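Local coordinates for TIR domain-containing adapter molecule 1 (Homo sapiens, PDB 4BSX), which serves as a signalling adaptor in Toll-like receptor pathways, inducing interferon-beta, its N-terminal helical domain resembling IFIT proteins, at residues A[117-121]-A[142-147]. The protein carries 2 engineered substitutions. Residues are numbered along the deposited sequence; the frame is centred on the assembly and turned at random.
Sequences RDVAY and EARNRC
The ring of Y121 fits as a knob into the hole formed by E142, A143, R146 and C147. A143 lies over one face, its CA 4.1 Å from the ring centroid in a CH-pi contact, while A143 CB rests 3.7 Å from Y121 CD1. C147 SG approaches obliquely, 3.7 Å from Y121 CD2, as a sulfur-aromatic contact. R146 also comes in obliquely, its CB near Y121 CE2 and its guanidinium plane 80° from the ring; R146 NH1 is close to Y121 OH, but at an angle too poor for a hydrogen bond. At the phenolic end, E142 OE2 sits in the ring plane and accepts a hydrogen bond from Y121 OH; the modelled separation is implausibly short, so its length is doubtful. With CG anti to the backbone N (chi1 171°) and an extended chain beyond, E142 brings its carboxylate to that hydroxyl. W97 and R101 of helix 96-108 also hold this carboxylate. This knob couples helices 114-130 and 136-147, whose local axes run antiparallel at 176° and 10.2 Å apart, in a helical domain with structural similarity to IFIT proteins. Nearer the C-terminal end of helix 136-147, R117 lays its guanidinium flat against the backbone: R146 O stands 3.1 Å above the centre of the plane, so no N-H points at it. The edge of the same group is turned to D118 OD1, in a salt bridge with weak hydrogen bonds (R117 NH2 to D118 OD1, 3.4 Å). A leucine in place of R117 would probably leave the D118 carboxylate without this charged mate and R146 O without the guanidinium that covers it. D118 OD1 also comes 3.1 Å from C147 SG.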
loop_
_atom_site.group_PDB
_atom_site.type_symbol
_atom_site.label_atom_id
_atom_site.label_comp_id
_atom_site.label_asym_id
_atom_site.label_seq_id
_atom_site.Cartn_x
_atom_site.Cartn_y
_atom_site.Cartn_z
ATOM N N ARG A 117 -8.748 7.163 4.127
ATOM C CA ARG A 117 -7.478 7.063 4.830
ATOM C C ARG A 117 -7.674 6.888 6.330
ATOM O O ARG A 117 -6.920 6.158 6.965
ATOM C CB ARG A 117 -6.660 8.318 4.614
ATOM C CG ARG A 117 -5.351 8.330 5.405
ATOM C CD ARG A 117 -4.777 9.720 5.456
ATOM N NE ARG A 117 -5.761 10.613 6.041
ATOM C CZ ARG A 117 -5.913 11.888 5.715
ATOM N NH1 ARG A 117 -5.116 12.456 4.811
ATOM N NH2 ARG A 117 -6.873 12.591 6.309
ATOM N N ASP A 118 -8.652 7.605 6.887
ATOM C CA ASP A 118 -8.880 7.649 8.332
ATOM C C ASP A 118 -9.328 6.283 8.801
ATOM O O ASP A 118 -8.822 5.729 9.789
ATOM C CB ASP A 118 -9.985 8.667 8.669
ATOM C CG ASP A 118 -9.522 10.117 8.552
ATOM O OD1 ASP A 118 -8.306 10.373 8.397
ATOM O OD2 ASP A 118 -10.379 11.012 8.658
ATOM N N VAL A 119 -10.311 5.755 8.098
ATOM C CA VAL A 119 -10.829 4.426 8.384
ATOM C C VAL A 119 -9.690 3.405 8.336
ATOM O O VAL A 119 -9.579 2.571 9.232
ATOM C CB VAL A 119 -11.921 4.035 7.384
ATOM C CG1 VAL A 119 -12.294 2.557 7.522
ATOM C CG2 VAL A 119 -13.133 4.918 7.580
ATOM N N ALA A 120 -8.825 3.479 7.321
ATOM C CA ALA A 120 -7.657 2.572 7.234
ATOM C C ALA A 120 -6.659 2.684 8.435
ATOM O O ALA A 120 -6.220 1.656 8.978
ATOM C CB ALA A 120 -6.933 2.746 5.862
ATOM N N TYR A 121 -6.320 3.903 8.870
ATOM C CA TYR A 121 -5.460 4.039 10.038
ATOM C C TYR A 121 -6.140 3.419 11.287
ATOM O O TYR A 121 -5.512 2.732 12.073
ATOM C CB TYR A 121 -4.966 5.486 10.242
ATOM C CG TYR A 121 -3.636 5.713 9.492
ATOM C CD1 TYR A 121 -2.524 5.056 9.876
ATOM C CD2 TYR A 121 -3.547 6.499 8.352
ATOM C CE1 TYR A 121 -1.366 5.170 9.232
ATOM C CE2 TYR A 121 -2.350 6.628 7.684
ATOM C CZ TYR A 121 -1.261 5.949 8.141
ATOM O OH TYR A 121 -0.004 6.029 7.569
ATOM N N GLU A 142 2.058 8.004 13.766
ATOM C CA GLU A 142 1.805 8.134 12.320
ATOM C C GLU A 142 0.332 8.401 11.989
ATOM O O GLU A 142 -0.007 9.233 11.175
ATOM C CB GLU A 142 2.291 6.877 11.603
ATOM C CG GLU A 142 1.902 6.810 10.154
ATOM C CD GLU A 142 2.534 5.628 9.483
ATOM O OE1 GLU A 142 3.606 5.229 9.995
ATOM O OE2 GLU A 142 1.945 5.108 8.475
ATOM N N ALA A 143 -0.570 7.713 12.633
ATOM C CA ALA A 143 -1.959 7.922 12.303
ATOM C C ALA A 143 -2.341 9.355 12.612
ATOM O O ALA A 143 -3.059 9.979 11.841
ATOM C CB ALA A 143 -2.865 6.931 13.066
ATOM N N ARG A 144 -1.889 9.867 13.760
ATOM C CA ARG A 144 -2.319 11.176 14.250
ATOM C C ARG A 144 -1.828 12.259 13.298
ATOM O O ARG A 144 -2.553 13.198 12.966
ATOM C CB ARG A 144 -1.787 11.429 15.658
ATOM C CG ARG A 144 -2.198 12.775 16.281
ATOM C CD ARG A 144 -1.620 12.954 17.703
ATOM N NE ARG A 144 -0.150 12.981 17.725
ATOM C CZ ARG A 144 0.597 14.078 17.555
ATOM N NH1 ARG A 144 0.033 15.265 17.341
ATOM N NH2 ARG A 144 1.928 13.989 17.593
ATOM N N ASN A 145 -0.587 12.084 12.868
ATOM C CA ASN A 145 0.088 13.000 11.968
ATOM C C ASN A 145 -0.486 13.011 10.556
ATOM O O ASN A 145 -0.561 14.064 9.929
ATOM C CB ASN A 145 1.569 12.612 11.901
ATOM C CG ASN A 145 2.377 13.523 11.017
ATOM O OD1 ASN A 145 2.496 13.290 9.815
ATOM N ND2 ASN A 145 2.970 14.565 11.619
ATOM N N ARG A 146 -0.867 11.842 10.036
ATOM C CA ARG A 146 -1.353 11.778 8.645
ATOM C C ARG A 146 -2.836 12.041 8.602
ATOM O O ARG A 146 -3.348 12.471 7.584
ATOM C CB ARG A 146 -1.071 10.435 7.958
ATOM C CG ARG A 146 0.411 9.969 7.985
ATOM C CD ARG A 146 1.244 10.425 6.797
ATOM N NE ARG A 146 2.552 9.758 6.743
ATOM C CZ ARG A 146 2.774 8.529 6.252
ATOM N NH1 ARG A 146 1.779 7.764 5.759
ATOM N NH2 ARG A 146 4.015 8.038 6.267
ATOM N N CYS A 147 -3.546 11.807 9.694
ATOM C CA CYS A 147 -4.996 11.949 9.621
ATOM C C CYS A 147 -5.471 13.318 10.061
ATOM O O CYS A 147 -6.636 13.665 9.836
ATOM C CB CYS A 147 -5.694 10.846 10.408
ATOM S SG CYS A 147 -5.623 9.259 9.569
#